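Local coordinates for interphotoreceptor retinoid-binding protein (Xenopus laevis, PDB 1J7X), which probably binds retinoids and carries them through the matrix between photoreceptors and pigment epithelium during the visual cycle, at residues V276-D279 with A280-L283; Q115-D118 with V119-A123; Q30-P33 with N34-Y37. All coordinates share one frame; numbering follows the deposited sequence.

Contact 1: residues V276-D279 with A280-L283; sequences VVPD and AIVL
Ile281 lays its CG1 over one face of the Pro278 ring, 4.1 Å from Pro278 CB and equally 4.1 Å from Pro278 CD, and the position of CG1 almost directly along the ring normal shows that it sits on the face and not at an edge. The two side chains meet at about a right angle. This turn leads the chain into strand 280-281, which runs parallel to strand 231-234 at the border of the six-stranded mixed sheet, in the beta-beta-alpha spiral of the ClpP/crotonase clan. The evidence for that placement is the backbone pairing of Ala280 with Ile232 and Gly234, while the Pro278 side chain touches Ile232 and Ile236.

Beyond the ring, the extended outer part of Ile281 (chi2 176°) carries CD1 past Pro278 O to Val277 CG1, 4.1 Å away, where two apolar branches meet near the surface. The Asp279 carboxylate finds its partners outside the turn: Asp279 OD2 accepts from Ile232 N and, weakly, from Gln225 NE2, tying the bend to the adjacent strand and to helix 216-226. The backbone of the turn closes through a water and not by a direct bond: the water donates to Asp279 O at 2.8 Å and accepts from Ile281 N at 2.9 Å.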
ATOM      1  N   VAL A 276      -3.072  -6.708  -1.358  1.00 18.42           N
ATOM      2  CA  VAL A 276      -2.025  -7.420  -2.111  1.00 16.02           C
ATOM      3  C   VAL A 276      -2.424  -8.879  -2.037  1.00 17.49           C
ATOM      4  O   VAL A 276      -2.884  -9.377  -0.982  1.00 18.09           O
ATOM      5  CB  VAL A 276      -0.670  -7.265  -1.408  1.00 16.87           C
ATOM      6  CG1 VAL A 276       0.369  -8.114  -2.060  1.00 14.69           C
ATOM      7  CG2 VAL A 276      -0.266  -5.806  -1.407  1.00 20.05           C
ATOM      8  N   VAL A 277      -2.293  -9.572  -3.136  1.00 18.14           N
ATOM      9  CA  VAL A 277      -2.599 -10.992  -3.233  1.00 17.65           C
ATOM     10  C   VAL A 277      -1.305 -11.752  -3.225  1.00 17.04           C
ATOM     11  O   VAL A 277      -0.475 -11.616  -4.146  1.00 18.08           O
ATOM     12  CB  VAL A 277      -3.364 -11.304  -4.567  1.00 18.19           C
ATOM     13  CG1 VAL A 277      -3.719 -12.773  -4.561  1.00 17.00           C
ATOM     14  CG2 VAL A 277      -4.613 -10.563  -4.577  1.00 14.40           C
ATOM     15  N   PRO A 278      -1.035 -12.505  -2.160  1.00 17.47           N
ATOM     16  CA  PRO A 278       0.255 -13.240  -2.051  1.00 18.79           C
ATOM     17  C   PRO A 278       0.463 -14.245  -3.173  1.00 19.50           C
ATOM     18  O   PRO A 278      -0.524 -14.764  -3.746  1.00 19.49           O
ATOM     19  CB  PRO A 278       0.110 -13.979  -0.743  1.00 22.49           C
ATOM     20  CG  PRO A 278      -0.769 -13.027   0.083  1.00 17.30           C
ATOM     21  CD  PRO A 278      -1.816 -12.598  -0.926  1.00 19.28           C
ATOM     22  N   ASP A 279       1.720 -14.555  -3.441  1.00 17.86           N
ATOM     23  CA  ASP A 279       2.106 -15.590  -4.363  1.00 18.97           C
ATOM     24  C   ASP A 279       1.712 -16.938  -3.675  1.00 21.58           C
ATOM     25  O   ASP A 279       1.114 -17.843  -4.307  1.00 22.07           O
ATOM     26  CB  ASP A 279       3.588 -15.554  -4.611  1.00 20.95           C
ATOM     27  CG  ASP A 279       3.981 -14.318  -5.253  1.00 20.15           C
ATOM     28  OD1 ASP A 279       3.580 -14.133  -6.439  1.00 22.66           O
ATOM     29  OD2 ASP A 279       4.581 -13.370  -4.681  1.00 19.76           O
ATOM     30  N   ALA A 280       1.988 -17.063  -2.382  1.00 20.12           N
ATOM     31  CA  ALA A 280       1.651 -18.286  -1.629  1.00 19.36           C
ATOM     32  C   ALA A 280       0.648 -17.932  -0.545  1.00 20.68           C
ATOM     33  O   ALA A 280       1.001 -17.378   0.509  1.00 18.79           O
ATOM     34  CB  ALA A 280       2.910 -18.951  -1.052  1.00 20.07           C
ATOM     35  N   ILE A 281      -0.626 -18.171  -0.812  1.00 17.82           N
ATOM     36  CA  ILE A 281      -1.681 -17.871   0.063  1.00 17.30           C
ATOM     37  C   ILE A 281      -1.796 -18.901   1.144  1.00 20.46           C
ATOM     38  O   ILE A 281      -2.001 -20.088   0.808  1.00 24.10           O
ATOM     39  CB  ILE A 281      -3.011 -17.706  -0.687  1.00 17.41           C
ATOM     40  CG1 ILE A 281      -2.966 -16.488  -1.618  1.00 17.34           C
ATOM     41  CG2 ILE A 281      -4.091 -17.523   0.257  1.00 18.32           C
ATOM     42  CD1 ILE A 281      -4.195 -16.265  -2.493  1.00 22.74           C
ATOM     43  N   VAL A 282      -1.639 -18.485   2.381  1.00 21.22           N
ATOM     44  CA  VAL A 282      -1.792 -19.301   3.588  1.00 21.96           C
ATOM     45  C   VAL A 282      -2.296 -18.427   4.672  1.00 21.24           C
ATOM     46  O   VAL A 282      -2.274 -17.192   4.633  1.00 20.44           O
ATOM     47  CB  VAL A 282      -0.490 -20.011   4.011  1.00 24.42           C
ATOM     48  CG1 VAL A 282       0.043 -20.817   2.923  1.00 22.97           C
ATOM     49  CG2 VAL A 282       0.579 -19.016   4.322  1.00 27.85           C
ATOM     50  N   LEU A 283      -2.836 -19.035   5.746  1.00 22.18           N
ATOM     51  CA  LEU A 283      -3.293 -18.220   6.869  1.00 21.75           C
ATOM     52  C   LEU A 283      -1.979 -17.609   7.524  1.00 19.94           C
ATOM     53  O   LEU A 283      -0.880 -18.186   7.420  1.00 19.73           O
ATOM     54  CB  LEU A 283      -4.017 -19.100   7.925  1.00 22.40           C
ATOM     55  CG  LEU A 283      -5.560 -19.182   7.762  1.00 28.20           C
ATOM     56  CD1 LEU A 283      -5.834 -19.600   6.443  1.00 31.91           C
ATOM     57  CD2 LEU A 283      -6.163 -20.251   8.737  1.00 37.15           C
TER
HETATM   58  O   HOH W   1      -1.073 -19.257  -3.409  1.00 20.19           O

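Contact 2: residues Q115-D118 with V119-A123; sequences QFAD and VSVIA
Asp118 swings its CG opposite the backbone N (chi1 -176°), and Ser120 tucks OG between its own N and carbonyl carbon (chi1 62°); together these rotations bring both Ser120 donors to Asp118 OD2. Ser120 N donates to Asp118 OD2 at 2.8 Å, with an N-H...O angle of 164°, arriving from above the carboxylate plane, and Ser120 OG, also 2.8 Å from Asp118 OD2, comes to the anti side and from the other face. The Ser120 N to Asp118 OD2 bond closes an Asx turn, with Asp118 as the N-cap of helix 119-137. Its negative charge at the helix start is likely to be favourable to the helix dipole. Asp118 O starts the helical pattern by accepting from Ile122 N (3.1 Å), in the carbonyl plane, and from Val121 N (2.9 Å), above it. The other carboxylate oxygen, OD1, accepts from Thr156 OG1, which fixes the flat group at both ends. With an alanine here, the Ser120 N-H would probably lose its cap and Ser120 OG and Thr156 OG1 a partner.

Below the cap, Ala117 CB packs on Val121 CG1 at 3.9 Å and lies 4.4 Å from Ile122 CD1, the latter pair in hydrophobic-staple positions. The turn follows strand 108-112; Val121 touches Ile84, Ile122 reaches Leu160 of helix 158-163, and Phe116 packs on helices 158-163 and 216-226.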
ATOM      1  N   GLN A 115       5.480  -0.797  11.613  1.00 17.74           N
ATOM      2  CA  GLN A 115       5.007   0.464  11.115  1.00 15.89           C
ATOM      3  C   GLN A 115       5.990   0.982  10.070  1.00 17.11           C
ATOM      4  O   GLN A 115       7.070   0.488  10.031  1.00 16.52           O
ATOM      5  CB  GLN A 115       4.857   1.429  12.284  1.00 19.82           C
ATOM      6  CG  GLN A 115       6.078   1.795  12.951  1.00 25.34           C
ATOM      7  CD  GLN A 115       5.852   2.852  13.993  1.00 33.06           C
ATOM      8  OE1 GLN A 115       5.442   2.511  15.157  1.00 37.32           O
ATOM      9  NE2 GLN A 115       6.241   4.088  13.666  1.00 30.54           N
ATOM     10  N   PHE A 116       5.590   1.966   9.280  1.00 16.49           N
ATOM     11  CA  PHE A 116       6.430   2.653   8.295  1.00 16.47           C
ATOM     12  C   PHE A 116       6.356   4.134   8.773  1.00 22.42           C
ATOM     13  O   PHE A 116       5.359   4.768   8.700  1.00 24.91           O
ATOM     14  CB  PHE A 116       5.878   2.498   6.892  1.00 16.80           C
ATOM     15  CG  PHE A 116       6.380   1.282   6.200  1.00 13.61           C
ATOM     16  CD1 PHE A 116       5.811   0.072   6.454  1.00 13.05           C
ATOM     17  CD2 PHE A 116       7.393   1.387   5.245  1.00 17.20           C
ATOM     18  CE1 PHE A 116       6.337  -1.026   5.853  1.00 16.73           C
ATOM     19  CE2 PHE A 116       7.871   0.289   4.595  1.00 17.47           C
ATOM     20  CZ  PHE A 116       7.336  -0.911   4.891  1.00 16.26           C
ATOM     21  N   ALA A 117       7.433   4.658   9.242  1.00 20.25           N
ATOM     22  CA  ALA A 117       7.473   6.069   9.604  1.00 21.48           C
ATOM     23  C   ALA A 117       7.787   6.932   8.364  1.00 21.73           C
ATOM     24  O   ALA A 117       8.263   6.423   7.373  1.00 18.53           O
ATOM     25  CB  ALA A 117       8.540   6.245  10.604  1.00 21.14           C
ATOM     26  N   ASP A 118       7.494   8.208   8.478  1.00 20.71           N
ATOM     27  CA  ASP A 118       7.723   9.154   7.426  1.00 21.85           C
ATOM     28  C   ASP A 118       9.252   9.194   7.119  1.00 19.37           C
ATOM     29  O   ASP A 118      10.083   8.932   8.003  1.00 18.24           O
ATOM     30  CB  ASP A 118       7.268  10.562   7.846  1.00 23.31           C
ATOM     31  CG  ASP A 118       7.415  11.554   6.731  1.00 28.22           C
ATOM     32  OD1 ASP A 118       6.584  11.531   5.796  1.00 35.17           O
ATOM     33  OD2 ASP A 118       8.428  12.292   6.700  1.00 31.72           O
ATOM     34  N   VAL A 119       9.559   9.522   5.879  1.00 20.00           N
ATOM     35  CA  VAL A 119      10.955   9.552   5.504  1.00 18.80           C
ATOM     36  C   VAL A 119      11.779  10.542   6.404  1.00 21.93           C
ATOM     37  O   VAL A 119      12.993  10.389   6.546  1.00 18.06           O
ATOM     38  CB  VAL A 119      11.141   9.768   3.986  1.00 20.90           C
ATOM     39  CG1 VAL A 119      10.799  11.183   3.600  1.00 17.79           C
ATOM     40  CG2 VAL A 119      12.552   9.357   3.547  1.00 25.78           C
ATOM     41  N   SER A 120      11.089  11.555   6.975  1.00 19.95           N
ATOM     42  CA  SER A 120      11.831  12.523   7.805  1.00 23.92           C
ATOM     43  C   SER A 120      12.350  11.856   9.079  1.00 23.40           C
ATOM     44  O   SER A 120      13.385  12.254   9.603  1.00 23.01           O
ATOM     45  CB  SER A 120      11.006  13.753   8.051  1.00 22.81           C
ATOM     46  OG  SER A 120       9.812  13.479   8.771  1.00 28.31           O
ATOM     47  N   VAL A 121      11.614  10.851   9.560  1.00 21.57           N
ATOM     48  CA  VAL A 121      11.954  10.086  10.701  1.00 20.57           C
ATOM     49  C   VAL A 121      13.038   9.115  10.378  1.00 21.56           C
ATOM     50  O   VAL A 121      14.059   9.003  11.096  1.00 19.83           O
ATOM     51  CB  VAL A 121      10.749   9.428  11.287  1.00 23.44           C
ATOM     52  CG1 VAL A 121      11.182   8.481  12.432  1.00 23.54           C
ATOM     53  CG2 VAL A 121       9.704  10.526  11.769  1.00 24.11           C
ATOM     54  N   ILE A 122      12.889   8.397   9.253  1.00 20.95           N
ATOM     55  CA  ILE A 122      13.863   7.450   8.853  1.00 22.43           C
ATOM     56  C   ILE A 122      15.197   8.087   8.650  1.00 22.74           C
ATOM     57  O   ILE A 122      16.223   7.476   8.937  1.00 22.15           O
ATOM     58  CB  ILE A 122      13.518   6.625   7.579  1.00 21.26           C
ATOM     59  CG1 ILE A 122      12.229   5.843   7.783  1.00 24.20           C
ATOM     60  CG2 ILE A 122      14.660   5.678   7.145  1.00 24.42           C
ATOM     61  CD1 ILE A 122      12.348   4.778   8.904  1.00 27.20           C
ATOM     62  N   ALA A 123      15.184   9.344   8.202  1.00 22.84           N
ATOM     63  CA  ALA A 123      16.446  10.075   8.002  1.00 23.71           C
ATOM     64  C   ALA A 123      17.250  10.130   9.302  1.00 22.30           C
ATOM     65  O   ALA A 123      18.427   9.673   9.374  1.00 21.90           O
ATOM     66  CB  ALA A 123      16.128  11.482   7.541  1.00 21.60           C
TER

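Contact 3: residues Q30-P33 with N34-Y37; sequences QHLP and NLDY
His31 O receives Asn34 N at 2.9 Å with an N-H...O angle of 143°, the donor standing above the carbonyl plane, so the chain from His31 to Asn34 closes with three-residue spacing. The dihedrals of Leu32 and Pro33 fit a type I turn. Leu35 N also approaches His31 O, at 3.4 Å, but this bond is weak and bent. At Leu35 the backbone opens into an extended conformation (psi 158°), which carries the chain away from the turn to Tyr37, whose side chain reaches back.

A side chain closes the gap. Tyr37 OH donates to Leu32 O at 2.7 Å; the oxygen lies at the edge of the phenol ring and in its plane, while the hydroxyl is tilted from the carbonyl plane of Leu32. Placing CG opposite the carbonyl carbon (chi1 -60°) lets the ring reach back over five residues to the Leu32 carbonyl. The bond ties Leu32, near the end of helix 25-31, to the loop that leads to helix 43-58, in the helical N-terminal part of the chain. Leu32 packs on Leu8 and Cys12 of helix 2-18 and on Leu50 of helix 43-58, and Tyr37 touches Val4, Leu8 and Leu50, so both ends of the bond belong to residues wedged between these two helices.

Leu32 and Leu35 lie side by side and point the same way, with Leu32 CD2 4.2 Å from Leu35 CD1. Asn34 CB sits 3.3 Å from His31 O, and a water in the plane of the imidazole, at its edge, links the two side chains: it accepts from Asn34 ND2 at 2.6 Å and also bonds His31 ND1 at 2.6 Å.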
ATOM      1  N   GLN A  30     -22.556  10.381 -19.636  1.00 24.71           N
ATOM      2  CA  GLN A  30     -23.614   9.965 -20.573  1.00 25.97           C
ATOM      3  C   GLN A  30     -24.547   8.941 -19.909  1.00 26.77           C
ATOM      4  O   GLN A  30     -25.788   9.014 -20.039  1.00 26.05           O
ATOM      5  CB  GLN A  30     -22.993   9.300 -21.805  1.00 24.83           C
ATOM      6  CG  GLN A  30     -22.235  10.262 -22.734  1.00 24.93           C
ATOM      7  CD  GLN A  30     -23.115  11.234 -23.477  1.00 30.62           C
ATOM      8  OE1 GLN A  30     -24.321  10.918 -23.713  1.00 28.93           O
ATOM      9  NE2 GLN A  30     -22.530  12.420 -23.889  1.00 25.55           N
ATOM     10  N   HIS A  31     -23.980   7.965 -19.193  1.00 26.32           N
ATOM     11  CA  HIS A  31     -24.797   6.917 -18.681  1.00 26.40           C
ATOM     12  C   HIS A  31     -25.567   7.312 -17.417  1.00 25.22           C
ATOM     13  O   HIS A  31     -26.714   6.970 -17.239  1.00 23.91           O
ATOM     14  CB  HIS A  31     -23.929   5.713 -18.392  1.00 27.68           C
ATOM     15  CG  HIS A  31     -23.585   4.910 -19.595  1.00 32.38           C
ATOM     16  ND1 HIS A  31     -24.535   4.347 -20.412  1.00 32.38           N
ATOM     17  CD2 HIS A  31     -22.385   4.559 -20.117  1.00 40.68           C
ATOM     18  CE1 HIS A  31     -23.942   3.678 -21.376  1.00 36.67           C
ATOM     19  NE2 HIS A  31     -22.634   3.790 -21.222  1.00 39.48           N
ATOM     20  N   LEU A  32     -24.895   7.903 -16.454  1.00 26.12           N
ATOM     21  CA  LEU A  32     -25.547   8.156 -15.188  1.00 26.91           C
ATOM     22  C   LEU A  32     -26.927   8.887 -15.261  1.00 28.06           C
ATOM     23  O   LEU A  32     -27.855   8.520 -14.546  1.00 28.15           O
ATOM     24  CB  LEU A  32     -24.636   8.896 -14.283  1.00 26.28           C
ATOM     25  CG  LEU A  32     -23.457   8.079 -13.768  1.00 24.58           C
ATOM     26  CD1 LEU A  32     -22.503   8.885 -12.918  1.00 28.86           C
ATOM     27  CD2 LEU A  32     -23.998   6.850 -12.972  1.00 26.27           C
ATOM     28  N   PRO A  33     -27.065   9.924 -16.063  1.00 28.73           N
ATOM     29  CA  PRO A  33     -28.326  10.617 -16.172  1.00 30.54           C
ATOM     30  C   PRO A  33     -29.344   9.807 -16.939  1.00 31.35           C
ATOM     31  O   PRO A  33     -30.500  10.128 -16.895  1.00 31.48           O
ATOM     32  CB  PRO A  33     -27.929  11.904 -16.929  1.00 32.00           C
ATOM     33  CG  PRO A  33     -26.493  12.025 -16.723  1.00 32.47           C
ATOM     34  CD  PRO A  33     -26.006  10.638 -16.779  1.00 30.48           C
ATOM     35  N   ASN A  34     -28.917   8.759 -17.599  1.00 31.77           N
ATOM     36  CA  ASN A  34     -29.786   7.960 -18.412  1.00 33.15           C
ATOM     37  C   ASN A  34     -30.487   6.823 -17.657  1.00 32.96           C
ATOM     38  O   ASN A  34     -31.410   6.240 -18.161  1.00 32.09           O
ATOM     39  CB  ASN A  34     -28.963   7.418 -19.637  1.00 32.19           C
ATOM     40  CG  ASN A  34     -29.805   6.607 -20.646  1.00 35.70           C
ATOM     41  OD1 ASN A  34     -30.795   7.106 -21.186  1.00 44.94           O
ATOM     42  ND2 ASN A  34     -29.404   5.330 -20.883  1.00 33.52           N
ATOM     43  N   LEU A  35     -29.980   6.482 -16.496  1.00 31.15           N
ATOM     44  CA  LEU A  35     -30.500   5.358 -15.760  1.00 32.30           C
ATOM     45  C   LEU A  35     -31.970   5.589 -15.393  1.00 31.64           C
ATOM     46  O   LEU A  35     -32.439   6.651 -15.312  1.00 29.97           O
ATOM     47  CB  LEU A  35     -29.690   5.161 -14.496  1.00 33.43           C
ATOM     48  CG  LEU A  35     -28.198   4.822 -14.633  1.00 35.98           C
ATOM     49  CD1 LEU A  35     -27.573   4.696 -13.203  1.00 39.68           C
ATOM     50  CD2 LEU A  35     -28.005   3.593 -15.411  1.00 40.93           C
ATOM     51  N   ASP A  36     -32.670   4.522 -15.141  1.00 32.97           N
ATOM     52  CA  ASP A  36     -34.004   4.508 -14.669  1.00 36.06           C
ATOM     53  C   ASP A  36     -34.028   4.535 -13.120  1.00 37.23           C
ATOM     54  O   ASP A  36     -33.741   3.555 -12.525  1.00 36.38           O
ATOM     55  CB  ASP A  36     -34.675   3.230 -15.187  1.00 36.47           C
ATOM     56  CG  ASP A  36     -35.931   2.924 -14.470  1.00 40.41           C
ATOM     57  OD1 ASP A  36     -36.717   3.855 -14.225  1.00 38.19           O
ATOM     58  OD2 ASP A  36     -36.159   1.769 -14.052  1.00 49.58           O
ATOM     59  N   TYR A  37     -34.283   5.700 -12.565  1.00 41.07           N
ATOM     60  CA  TYR A  37     -34.412   6.014 -11.135  1.00 43.82           C
ATOM     61  C   TYR A  37     -35.841   6.268 -10.675  1.00 48.04           C
ATOM     62  O   TYR A  37     -36.129   7.256  -9.964  1.00 48.55           O
ATOM     63  CB  TYR A  37     -33.802   7.358 -10.823  1.00 41.54           C
ATOM     64  CG  TYR A  37     -32.366   7.447 -11.145  1.00 40.10           C
ATOM     65  CD1 TYR A  37     -31.956   8.092 -12.306  1.00 36.22           C
ATOM     66  CD2 TYR A  37     -31.394   6.887 -10.278  1.00 38.00           C
ATOM     67  CE1 TYR A  37     -30.660   8.194 -12.624  1.00 37.38           C
ATOM     68  CE2 TYR A  37     -30.078   6.974 -10.580  1.00 31.30           C
ATOM     69  CZ  TYR A  37     -29.696   7.585 -11.773  1.00 37.33           C
ATOM     70  OH  TYR A  37     -28.370   7.748 -12.052  1.00 30.29           O
TER
HETATM   71  O   HOH W   2     -27.115   4.117 -20.511  1.00 44.97           O

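All three contacts are local turns where the chain enters or leaves a secondary structure element, and none is a core contact. Contact 2 is partly buried and begins a helix with direct hydrogen bonds to a carboxylate and a main-chain carbonyl; contacts 1 and 3 lie at the surface, and each uses a water bridge. Contact 1 leads into a sheet-edge strand and has no direct hydrogen bond between its segments, whereas contact 3 leaves a helix and is closed by a tyrosine hydroxyl. Contacts 1 and 2 lie in the same S41-like part of the chain and both have neighbours on helix 216-226, yet their centres are 27 Å apart. Contact 3 belongs to the N-terminal helices, its centre about 46 Å from that of contact 2.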